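Local coordinates for protein cytochrome P450 (Novosphingobium aromaticivorans, PDB 3OFU) that is a haem-containing cytochrome P450, a mainly helical protein with a smaller beta region that holds iron protoporphyrin IX in its interior, at residues Leu67-Leu72 against Val283-Val288; Arg277-Ala282 against Leu306-His311; Leu152-Leu157 against Pro201-Phe206. All coordinates share one frame; numbering follows the deposited sequence.

How the contacts relate
The three contacts illustrate how one P450 chain uses different chemistry in different regions. Contacts 1 and 2 share the mixed beta sheet: strand 282-287 runs from one to the other, strand 303-307 lies beside it, and Val283 O and Leu306 N join them in a probable hydrogen bond. Both reach the haem, contact 1 with an arginine at a propionate and contact 2 with a valine against the ring methyls. Contact 2 is wholly buried, its centre about 10 Å from the centre of the chain, whereas contact 1 has some exposed residues. Contact 3 sits about 33 Å from contact 1 and 32 Å from contact 2, centre to centre. It joins two helix ends, its apolar side buried and its acidic rim at the surface.

Contact 1 of 3, residues Leu67-Leu72 against Val283-Val288; sequences LSSQCL and VSRNAV. With HEM (protoporphyrin IX containing Fe), chain G.
Ser68 and Asn286 form an antiparallel hydrogen-bonded pair, with Ser68 N 3.0 Å from Asn286 O and Asn286 N 2.8 Å from Ser68 O, and Leu67 faces Ala287 in the adjoining non-hydrogen-bonded pair. Past Ser68 the chain leaves the strand, and the Asn286 side chain continues the bonding. With CG set between its own N and carbonyl carbon (chi1 64°), Asn286 OD1 reaches two successive backbone N-H groups: Gln70 N approaches nearly along the C=O axis at 3.3 Å, and Cys71 N comes from above the carbonyl plane at 3.1 Å. Cys71 SG then lies against Ser284 CB at 3.7 Å. Arg285 bends at chi2 (-72°) and turns toward the haem. Arg285 NH2 donates to haem O2A at 2.9 Å. Arg285 NH1 donates to haem O1A at 3.2 Å. NH1 also donates to Ser284 O, close to the guanidinium plane, so the group is gripped along its edge. Ser69 OG sits over the centre of one guanidinium face, 3.4 Å from Arg285 CZ. Trp61 adds a cation-pi contact, and together with His343 and Arg98 it also hydrogen-bonds the haem. A sheet strand flanked by the short edge strand 67-68 and sending an arginine to a haem propionate is characteristic of the P450 fold.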
loop_
_atom_site.group_PDB
_atom_site.type_symbol
_atom_site.label_atom_id
_atom_site.label_comp_id
_atom_site.label_asym_id
_atom_site.label_seq_id
_atom_site.Cartn_x
_atom_site.Cartn_y
_atom_site.Cartn_z
ATOM N N LEU A 67 -1.578 2.239 -20.924
ATOM C CA LEU A 67 -2.451 2.169 -19.770
ATOM C C LEU A 67 -2.214 3.340 -18.749
ATOM O O LEU A 67 -1.288 3.348 -17.985
ATOM C CB LEU A 67 -2.459 0.819 -19.126
ATOM C CG LEU A 67 -2.904 -0.310 -20.021
ATOM C CD1 LEU A 67 -2.697 -1.730 -19.335
ATOM C CD2 LEU A 67 -4.294 -0.171 -20.630
ATOM N N SER A 68 -3.087 4.331 -18.746
ATOM C CA SER A 68 -2.850 5.545 -18.010
ATOM C C SER A 68 -3.339 5.373 -16.564
ATOM O O SER A 68 -4.242 4.570 -16.316
ATOM C CB SER A 68 -3.538 6.777 -18.716
ATOM O OG SER A 68 -3.280 8.007 -17.988
ATOM N N SER A 69 -2.721 6.147 -15.678
ATOM C CA SER A 69 -2.924 6.034 -14.351
ATOM C C SER A 69 -3.829 7.173 -14.031
ATOM O O SER A 69 -3.692 7.811 -12.980
ATOM C CB SER A 69 -1.577 6.204 -13.651
ATOM O OG SER A 69 -0.790 5.040 -13.760
ATOM N N GLN A 70 -4.748 7.512 -14.883
ATOM C CA GLN A 70 -5.396 8.745 -14.585
ATOM C C GLN A 70 -6.764 8.589 -13.927
ATOM O O GLN A 70 -7.155 9.407 -13.104
ATOM C CB GLN A 70 -5.473 9.546 -15.833
ATOM C CG GLN A 70 -5.542 10.999 -15.600
ATOM C CD GLN A 70 -5.006 11.810 -16.823
ATOM O OE1 GLN A 70 -3.767 11.885 -17.059
ATOM N NE2 GLN A 70 -5.951 12.447 -17.586
ATOM N N CYS A 71 -7.498 7.529 -14.269
ATOM C CA CYS A 71 -8.804 7.255 -13.677
ATOM C C CYS A 71 -8.686 6.985 -12.176
ATOM O O CYS A 71 -9.708 7.038 -11.481
ATOM C CB CYS A 71 -9.443 6.003 -14.300
ATOM S SG CYS A 71 -8.415 4.397 -14.014
ATOM N N LEU A 72 -7.484 6.582 -11.701
ATOM C CA LEU A 72 -7.165 6.320 -10.265
ATOM C C LEU A 72 -7.908 5.186 -9.703
ATOM O O LEU A 72 -7.357 4.366 -8.997
ATOM C CB LEU A 72 -7.322 7.541 -9.301
ATOM C CG LEU A 72 -6.972 7.410 -7.798
ATOM C CD1 LEU A 72 -5.521 7.195 -7.450
ATOM C CD2 LEU A 72 -7.549 8.573 -7.012
ATOM N N VAL A 283 -4.429 -1.811 -8.533
ATOM C CA VAL A 283 -4.599 -0.580 -9.133
ATOM C C VAL A 283 -5.436 -0.616 -10.436
ATOM O O VAL A 283 -5.613 -1.712 -11.118
ATOM C CB VAL A 283 -3.271 0.050 -9.451
ATOM C CG1 VAL A 283 -2.552 0.438 -8.236
ATOM C CG2 VAL A 283 -2.441 -0.790 -10.428
ATOM N N SER A 284 -5.942 0.568 -10.803
ATOM C CA SER A 284 -6.699 0.722 -12.042
ATOM C C SER A 284 -5.907 1.480 -13.088
ATOM O O SER A 284 -5.159 2.451 -12.808
ATOM C CB SER A 284 -7.947 1.528 -11.742
ATOM O OG SER A 284 -8.590 0.808 -10.748
ATOM N N ARG A 285 -6.187 1.110 -14.307
ATOM C CA ARG A 285 -5.685 1.905 -15.346
ATOM C C ARG A 285 -6.820 2.221 -16.326
ATOM O O ARG A 285 -7.864 1.470 -16.412
ATOM C CB ARG A 285 -4.609 1.093 -16.035
ATOM C CG ARG A 285 -3.449 0.757 -15.109
ATOM C CD ARG A 285 -2.675 1.990 -14.875
ATOM N NE ARG A 285 -1.425 1.726 -14.238
ATOM C CZ ARG A 285 -1.204 1.775 -12.939
ATOM N NH1 ARG A 285 -2.151 2.130 -12.174
ATOM N NH2 ARG A 285 0.020 1.464 -12.437
ATOM N N ASN A 286 -6.611 3.263 -17.144
ATOM C CA ASN A 286 -7.546 3.472 -18.251
ATOM C C ASN A 286 -6.883 3.399 -19.640
ATOM O O ASN A 286 -5.881 4.023 -19.899
ATOM C CB ASN A 286 -8.400 4.726 -18.019
ATOM C CG ASN A 286 -7.558 6.011 -18.004
ATOM O OD1 ASN A 286 -6.877 6.303 -17.055
ATOM N ND2 ASN A 286 -7.619 6.768 -19.079
ATOM N N ALA A 287 -7.459 2.617 -20.527
ATOM C CA ALA A 287 -6.779 2.389 -21.779
ATOM C C ALA A 287 -6.899 3.659 -22.627
ATOM O O ALA A 287 -8.026 4.167 -22.790
ATOM C CB ALA A 287 -7.293 1.119 -22.511
ATOM N N VAL A 288 -5.736 4.185 -23.072
ATOM C CA VAL A 288 -5.607 5.332 -23.964
ATOM C C VAL A 288 -5.280 4.848 -25.342
ATOM O O VAL A 288 -5.437 5.658 -26.293
ATOM C CB VAL A 288 -4.544 6.370 -23.519
ATOM C CG1 VAL A 288 -4.991 7.009 -22.304
ATOM C CG2 VAL A 288 -3.062 5.750 -23.381
HETATM C CHA HEM G . 3.222 3.859 -5.342
HETATM C CHB HEM G . 2.167 0.160 -2.561
HETATM C CHC HEM G . 4.270 2.573 0.959
HETATM C CHD HEM G . 3.990 6.750 -1.484
HETATM C C1A HEM G . 2.837 2.661 -4.913
HETATM C C2A HEM G . 2.440 1.551 -5.818
HETATM C C3A HEM G . 2.184 0.500 -5.017
HETATM C C4A HEM G . 2.398 0.941 -3.647
HETATM C CMA HEM G . 1.681 -0.903 -5.489
HETATM C CAA HEM G . 2.335 1.560 -7.348
HETATM C CBA HEM G . 1.008 2.123 -7.599
HETATM C CGA HEM G . 0.668 2.167 -9.093
HETATM O O1A HEM G . -0.515 2.549 -9.464
HETATM O O2A HEM G . 1.471 1.814 -9.999
HETATM C C1B HEM G . 2.685 0.469 -1.364
HETATM C C2B HEM G . 2.827 -0.460 -0.300
HETATM C C3B HEM G . 3.467 0.261 0.656
HETATM C C4B HEM G . 3.687 1.602 0.202
HETATM C CMB HEM G . 2.373 -1.924 -0.311
HETATM C CAB HEM G . 3.916 -0.172 2.058
HETATM C CBB HEM G . 3.003 -0.835 2.814
HETATM C C1C HEM G . 4.375 3.910 0.618
HETATM C C2C HEM G . 5.005 4.908 1.458
HETATM C C3C HEM G . 4.894 6.042 0.746
HETATM C C4C HEM G . 4.234 5.796 -0.496
HETATM C CMC HEM G . 5.685 4.587 2.838
HETATM C CAC HEM G . 5.447 7.494 1.034
HETATM C CBC HEM G . 5.499 8.009 2.271
HETATM C C1D HEM G . 3.774 6.346 -2.817
HETATM C C2D HEM G . 3.659 7.246 -4.007
HETATM C C3D HEM G . 3.500 6.300 -5.239
HETATM C C4D HEM G . 3.397 4.958 -4.643
HETATM C CMD HEM G . 3.742 8.802 -4.141
HETATM C CAD HEM G . 3.345 6.741 -6.697
HETATM C CBD HEM G . 4.585 6.666 -7.513
HETATM C CGD HEM G . 4.549 7.130 -9.035
HETATM O O1D HEM G . 3.549 7.159 -9.806
HETATM O O2D HEM G . 5.631 7.417 -9.581
HETATM N NA HEM G . 2.855 2.225 -3.647
HETATM N NB HEM G . 3.188 1.702 -1.045
HETATM N NC HEM G . 3.951 4.455 -0.537
HETATM N ND HEM G . 3.626 4.987 -3.297
HETATM FE FE HEM G . 3.475 3.284 -2.213
#

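Contact 2 of 3, residues Arg277-Ala282 against Leu306-His311; sequences RYPTVA and LPSVLH. With HEM (protoporphyrin IX containing Fe), chain G.
Pro279, Ala282 and Ser308 carry this contact, in which the connection from helix 267-277 into strand 282-287 passes the end of strand 303-307, a beta-sheet element of the P450 fold. The two paths run nearly antiparallel, their short segments 165° apart in direction. Ala282 pairs with Pro307 as an antiparallel non-hydrogen-bonded pair, and Ala282 CB lies 3.9 Å from Pro307 CA. A CA-H...O contact from Ala282 CA to Leu306 O, at 3.2 Å, lies alongside that pair. Farther back, Pro279 meets the turn into helix 309-312. Pro279 CB, in the ring, approaches Ser308 OG at 3.8 Å. The backbone O of Pro279 faces Val309 CB at 3.7 Å. Val281, between Pro279 and Ala282 in the chain, carries its methyls to the haem, CG2 lying 3.7 Å from haem CMB, and its side chain is also about 4 Å from the bound ID3. Its carbonyl, by contrast, faces Ser308, which grips it twice. The hydroxyl lies between the serine's own N and carbonyl carbon (chi1 71°), bringing it round to the same acceptor as the backbone N-H. Ser308 N gives a weak bond of 3.3 Å to Val281 O, and Ser308 OG donates in the carbonyl plane, on a lone pair of Val281 O, at 3.0 Å.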
loop_
_atom_site.group_PDB
_atom_site.type_symbol
_atom_site.label_atom_id
_atom_site.label_comp_id
_atom_site.label_asym_id
_atom_site.label_seq_id
_atom_site.Cartn_x
_atom_site.Cartn_y
_atom_site.Cartn_z
ATOM N N ARG A 277 4.943 -12.102 0.353
ATOM C CA ARG A 277 3.926 -13.142 0.738
ATOM C C ARG A 277 2.581 -12.561 0.881
ATOM O O ARG A 277 1.665 -13.182 0.389
ATOM C CB ARG A 277 4.257 -13.843 2.036
ATOM C CG ARG A 277 3.303 -14.890 2.484
ATOM C CD ARG A 277 2.979 -16.037 1.431
ATOM N NE ARG A 277 1.839 -16.902 1.905
ATOM C CZ ARG A 277 0.560 -16.558 1.824
ATOM N NH1 ARG A 277 0.251 -15.402 1.319
ATOM N NH2 ARG A 277 -0.421 -17.281 2.288
ATOM N N TYR A 278 2.453 -11.369 1.486
ATOM C CA TYR A 278 1.128 -10.807 1.696
ATOM C C TYR A 278 0.828 -9.482 0.955
ATOM O O TYR A 278 0.646 -8.418 1.582
ATOM C CB TYR A 278 0.826 -10.711 3.165
ATOM C CG TYR A 278 0.877 -12.031 3.887
ATOM C CD1 TYR A 278 -0.195 -12.864 3.899
ATOM C CD2 TYR A 278 2.010 -12.404 4.586
ATOM C CE1 TYR A 278 -0.191 -14.064 4.598
ATOM C CE2 TYR A 278 2.076 -13.665 5.296
ATOM C CZ TYR A 278 0.935 -14.493 5.271
ATOM O OH TYR A 278 0.939 -15.661 5.945
ATOM N N PRO A 279 0.777 -9.491 -0.384
ATOM C CA PRO A 279 0.545 -8.224 -0.938
ATOM C C PRO A 279 -1.014 -7.981 -1.132
ATOM O O PRO A 279 -1.720 -8.884 -1.581
ATOM C CB PRO A 279 1.303 -8.327 -2.248
ATOM C CG PRO A 279 1.074 -9.626 -2.623
ATOM C CD PRO A 279 1.116 -10.458 -1.418
ATOM N N THR A 280 -1.514 -6.785 -0.777
ATOM C CA THR A 280 -2.941 -6.508 -0.865
ATOM C C THR A 280 -3.295 -5.251 -1.665
ATOM O O THR A 280 -4.482 -4.821 -1.584
ATOM C CB THR A 280 -3.596 -6.375 0.526
ATOM O OG1 THR A 280 -2.864 -5.394 1.232
ATOM C CG2 THR A 280 -3.427 -7.686 1.447
ATOM N N VAL A 281 -2.364 -4.685 -2.439
ATOM C CA VAL A 281 -2.702 -3.543 -3.183
ATOM C C VAL A 281 -3.225 -3.852 -4.597
ATOM O O VAL A 281 -2.812 -4.788 -5.210
ATOM C CB VAL A 281 -1.491 -2.482 -3.212
ATOM C CG1 VAL A 281 -1.840 -1.184 -4.173
ATOM C CG2 VAL A 281 -1.047 -1.941 -1.750
ATOM N N ALA A 282 -4.107 -3.059 -5.177
ATOM C CA ALA A 282 -4.607 -3.293 -6.550
ATOM C C ALA A 282 -4.807 -1.919 -7.281
ATOM O O ALA A 282 -5.323 -0.964 -6.685
ATOM C CB ALA A 282 -5.886 -4.073 -6.544
ATOM N N LEU A 306 -5.788 -4.295 -11.616
ATOM C CA LEU A 306 -4.583 -5.092 -11.559
ATOM C C LEU A 306 -4.347 -5.468 -10.078
ATOM O O LEU A 306 -3.846 -4.598 -9.327
ATOM C CB LEU A 306 -3.418 -4.276 -12.164
ATOM C CG LEU A 306 -3.577 -3.826 -13.611
ATOM C CD1 LEU A 306 -2.375 -3.264 -13.993
ATOM C CD2 LEU A 306 -3.824 -4.952 -14.626
ATOM N N PRO A 307 -4.708 -6.732 -9.646
ATOM C CA PRO A 307 -4.394 -7.213 -8.281
ATOM C C PRO A 307 -3.002 -7.765 -8.190
ATOM O O PRO A 307 -2.724 -8.813 -8.738
ATOM C CB PRO A 307 -5.408 -8.338 -8.039
ATOM C CG PRO A 307 -5.632 -8.854 -9.486
ATOM C CD PRO A 307 -5.577 -7.661 -10.402
ATOM N N SER A 308 -2.121 -7.136 -7.443
ATOM C CA SER A 308 -0.816 -7.602 -7.352
ATOM C C SER A 308 -0.728 -9.085 -6.829
ATOM O O SER A 308 0.278 -9.804 -7.045
ATOM C CB SER A 308 -0.034 -6.602 -6.542
ATOM O OG SER A 308 -0.462 -6.684 -5.199
ATOM N N VAL A 309 -1.731 -9.540 -6.083
ATOM C CA VAL A 309 -1.654 -10.806 -5.408
ATOM C C VAL A 309 -1.776 -11.910 -6.483
ATOM O O VAL A 309 -1.265 -13.010 -6.321
ATOM C CB VAL A 309 -2.814 -10.944 -4.402
ATOM C CG1 VAL A 309 -4.225 -10.932 -5.139
ATOM C CG2 VAL A 309 -2.691 -12.188 -3.526
ATOM N N LEU A 310 -2.429 -11.598 -7.609
ATOM C CA LEU A 310 -2.452 -12.587 -8.708
ATOM C C LEU A 310 -1.092 -12.688 -9.415
ATOM O O LEU A 310 -0.929 -13.590 -10.315
ATOM C CB LEU A 310 -3.569 -12.311 -9.676
ATOM C CG LEU A 310 -4.878 -13.025 -9.301
ATOM C CD1 LEU A 310 -4.965 -13.544 -7.848
ATOM C CD2 LEU A 310 -6.135 -12.265 -9.702
ATOM N N HIS A 311 -0.125 -11.806 -9.068
ATOM C CA HIS A 311 1.254 -12.049 -9.577
ATOM C C HIS A 311 2.042 -12.807 -8.546
ATOM O O HIS A 311 2.514 -13.873 -8.805
ATOM C CB HIS A 311 1.986 -10.783 -9.974
ATOM C CG HIS A 311 3.382 -11.002 -10.496
ATOM N ND1 HIS A 311 3.696 -11.962 -11.442
ATOM C CD2 HIS A 311 4.541 -10.312 -10.280
ATOM C CE1 HIS A 311 4.998 -11.925 -11.690
ATOM N NE2 HIS A 311 5.522 -10.904 -11.034
HETATM C CHA HEM G . 3.222 3.859 -5.342
HETATM C CHB HEM G . 2.167 0.160 -2.561
HETATM C CHC HEM G . 4.270 2.573 0.959
HETATM C CHD HEM G . 3.990 6.750 -1.484
HETATM C C1A HEM G . 2.837 2.661 -4.913
HETATM C C2A HEM G . 2.440 1.551 -5.818
HETATM C C3A HEM G . 2.184 0.500 -5.017
HETATM C C4A HEM G . 2.398 0.941 -3.647
HETATM C CMA HEM G . 1.681 -0.903 -5.489
HETATM C CAA HEM G . 2.335 1.560 -7.348
HETATM C CBA HEM G . 1.008 2.123 -7.599
HETATM C CGA HEM G . 0.668 2.167 -9.093
HETATM O O1A HEM G . -0.515 2.549 -9.464
HETATM O O2A HEM G . 1.471 1.814 -9.999
HETATM C C1B HEM G . 2.685 0.469 -1.364
HETATM C C2B HEM G . 2.827 -0.460 -0.300
HETATM C C3B HEM G . 3.467 0.261 0.656
HETATM C C4B HEM G . 3.687 1.602 0.202
HETATM C CMB HEM G . 2.373 -1.924 -0.311
HETATM C CAB HEM G . 3.916 -0.172 2.058
HETATM C CBB HEM G . 3.003 -0.835 2.814
HETATM C C1C HEM G . 4.375 3.910 0.618
HETATM C C2C HEM G . 5.005 4.908 1.458
HETATM C C3C HEM G . 4.894 6.042 0.746
HETATM C C4C HEM G . 4.234 5.796 -0.496
HETATM C CMC HEM G . 5.685 4.587 2.838
HETATM C CAC HEM G . 5.447 7.494 1.034
HETATM C CBC HEM G . 5.499 8.009 2.271
HETATM C C1D HEM G . 3.774 6.346 -2.817
HETATM C C2D HEM G . 3.659 7.246 -4.007
HETATM C C3D HEM G . 3.500 6.300 -5.239
HETATM C C4D HEM G . 3.397 4.958 -4.643
HETATM C CMD HEM G . 3.742 8.802 -4.141
HETATM C CAD HEM G . 3.345 6.741 -6.697
HETATM C CBD HEM G . 4.585 6.666 -7.513
HETATM C CGD HEM G . 4.549 7.130 -9.035
HETATM O O1D HEM G . 3.549 7.159 -9.806
HETATM O O2D HEM G . 5.631 7.417 -9.581
HETATM N NA HEM G . 2.855 2.225 -3.647
HETATM N NB HEM G . 3.188 1.702 -1.045
HETATM N NC HEM G . 3.951 4.455 -0.537
HETATM N ND HEM G . 3.626 4.987 -3.297
HETATM FE FE HEM G . 3.475 3.284 -2.213
#

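Contact 3 of 3, residues Leu152-Leu157 against Pro201-Phe206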
loop_
_atom_site.group_PDB
_atom_site.type_symbol
_atom_site.label_atom_id
_atom_site.label_comp_id
_atom_site.label_asym_id
_atom_site.label_seq_id
_atom_site.Cartn_x
_atom_site.Cartn_y
_atom_site.Cartn_z
ATOM N N LEU A 152 8.308 11.768 9.755
ATOM C CA LEU A 152 8.990 11.992 8.452
ATOM C C LEU A 152 9.033 13.534 8.107
ATOM O O LEU A 152 10.003 14.018 7.423
ATOM C CB LEU A 152 8.301 11.338 7.259
ATOM C CG LEU A 152 7.956 9.862 7.305
ATOM C CD1 LEU A 152 7.278 9.402 6.025
ATOM C CD2 LEU A 152 9.224 9.113 7.608
ATOM N N ILE A 153 8.018 14.307 8.557
ATOM C CA ILE A 153 7.967 15.667 8.208
ATOM C C ILE A 153 8.518 16.368 9.363
ATOM O O ILE A 153 8.676 17.598 9.353
ATOM C CB ILE A 153 6.632 16.152 7.837
ATOM C CG1 ILE A 153 5.667 15.915 8.959
ATOM C CG2 ILE A 153 6.171 15.414 6.605
ATOM C CD1 ILE A 153 4.357 16.612 8.707
ATOM N N ASP A 154 8.876 15.605 10.372
ATOM C CA ASP A 154 9.494 16.207 11.556
ATOM C C ASP A 154 8.679 17.337 12.142
ATOM O O ASP A 154 9.169 18.436 12.177
ATOM C CB ASP A 154 10.973 16.690 11.253
ATOM C CG ASP A 154 11.686 17.208 12.508
ATOM O OD1 ASP A 154 12.496 18.183 12.333
ATOM O OD2 ASP A 154 11.369 16.663 13.652
ATOM N N VAL A 155 7.439 17.103 12.553
ATOM C CA VAL A 155 6.705 18.104 13.360
ATOM C C VAL A 155 7.283 18.183 14.818
ATOM O O VAL A 155 7.794 17.139 15.373
ATOM C CB VAL A 155 5.192 17.851 13.361
ATOM C CG1 VAL A 155 4.736 17.602 11.968
ATOM C CG2 VAL A 155 4.878 16.670 14.207
ATOM N N PRO A 156 7.242 19.406 15.428
ATOM C CA PRO A 156 7.930 19.600 16.770
ATOM C C PRO A 156 7.100 18.845 17.748
ATOM O O PRO A 156 5.861 18.699 17.540
ATOM C CB PRO A 156 7.804 21.092 17.051
ATOM C CG PRO A 156 7.035 21.746 15.772
ATOM C CD PRO A 156 6.378 20.554 15.050
ATOM N N LEU A 157 7.766 18.303 18.768
ATOM C CA LEU A 157 7.132 17.256 19.608
ATOM C C LEU A 157 5.849 17.711 20.358
ATOM O O LEU A 157 4.807 17.034 20.323
ATOM C CB LEU A 157 8.177 16.413 20.417
ATOM C CG LEU A 157 9.452 16.631 21.322
ATOM C CD1 LEU A 157 9.397 15.688 22.719
ATOM C CD2 LEU A 157 10.882 16.530 20.603
ATOM N N PRO A 201 12.590 26.006 4.490
ATOM C CA PRO A 201 12.814 24.601 4.277
ATOM C C PRO A 201 13.645 24.102 5.381
ATOM O O PRO A 201 14.638 24.751 5.705
ATOM C CB PRO A 201 13.616 24.532 2.976
ATOM C CG PRO A 201 13.955 25.824 2.646
ATOM C CD PRO A 201 13.065 26.820 3.397
ATOM N N GLY A 202 13.246 22.955 5.984
ATOM C CA GLY A 202 14.185 22.129 6.827
ATOM C C GLY A 202 14.792 20.947 6.105
ATOM O O GLY A 202 15.030 20.983 4.916
ATOM N N ASP A 203 15.020 19.883 6.847
ATOM C CA ASP A 203 15.752 18.745 6.356
ATOM C C ASP A 203 14.805 17.503 6.425
ATOM O O ASP A 203 15.146 16.409 6.072
ATOM C CB ASP A 203 16.970 18.571 7.265
ATOM C CG ASP A 203 16.549 17.879 8.607
ATOM O OD1 ASP A 203 15.298 17.998 9.034
ATOM O OD2 ASP A 203 17.424 17.166 9.235
ATOM N N ASP A 204 13.591 17.645 6.874
ATOM C CA ASP A 204 12.549 16.586 6.684
ATOM C C ASP A 204 12.095 16.221 5.216
ATOM O O ASP A 204 12.437 16.841 4.233
ATOM C CB ASP A 204 11.275 17.039 7.441
ATOM C CG ASP A 204 10.642 18.237 6.776
ATOM O OD1 ASP A 204 9.588 18.146 6.113
ATOM O OD2 ASP A 204 11.286 19.287 6.817
ATOM N N LEU A 205 11.160 15.304 5.141
ATOM C CA LEU A 205 10.762 14.743 3.897
ATOM C C LEU A 205 10.277 15.774 2.938
ATOM O O LEU A 205 10.754 15.832 1.805
ATOM C CB LEU A 205 9.650 13.714 4.130
ATOM C CG LEU A 205 9.070 13.074 2.806
ATOM C CD1 LEU A 205 10.131 12.253 1.994
ATOM C CD2 LEU A 205 7.754 12.288 3.061
ATOM N N PHE A 206 9.286 16.572 3.390
ATOM C CA PHE A 206 8.596 17.512 2.501
ATOM C C PHE A 206 9.588 18.613 2.114
ATOM O O PHE A 206 9.838 18.861 0.961
ATOM C CB PHE A 206 7.444 18.144 3.235
ATOM C CG PHE A 206 6.200 17.446 3.158
ATOM C CD1 PHE A 206 6.134 16.159 2.671
ATOM C CD2 PHE A 206 5.023 18.086 3.633
ATOM C CE1 PHE A 206 4.907 15.483 2.623
ATOM C CE2 PHE A 206 3.715 17.402 3.583
ATOM C CZ PHE A 206 3.677 16.103 3.082
#
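A single backbone bond links two helix ends: Leu205 N, at the opening of one helix, donates to Leu152 O, at the closing end of another, at 2.9 Å and nearly straight (167° at the hydrogen). A Schellman motif closes the helix that ends at Leu152, with Asp154 at positive phi as its C-prime residue, and Asp204 is the N-cap of the helix that begins at Leu205. In the usual P450 lettering these helices probably correspond to E and H.

The capping aspartate fits against the end of the other helix. Asp204 CB lies 3.3 Å from Ile153 O, and its CG, placed between the backbone N and carbonyl carbon (chi1 69°), turns the carboxylate back over its own helix start. There Asp204 OD1 accepts a weak bond from Phe206 N at 3.2 Å, while OD2 is hydrogen-bonded to Ser207 OG. A carboxylate at a helix N-terminus is likely to be stabilised by the partial positive charge of the N-H groups there. Toward solvent the chemistry changes: Asp154 OD1 and Asp203 OD1 stand 4.3 Å apart as like charges, a mild repulsion that solvent would be expected to screen.

Inward, the contact becomes apolar. Leu152 and Leu205 lie side by side and point the same way, CB to CB 4.2 Å, and helix 221-234 meets Leu205 and Phe206 through Leu231. Ile153 and Phe206 run alongside each other in the same manner. The branch that touches is the gamma methyl: Ile153 CG2 lies over the face of the Phe206 ring, 3.9 Å from its centroid and only 9° off the ring normal, a CH-pi contact.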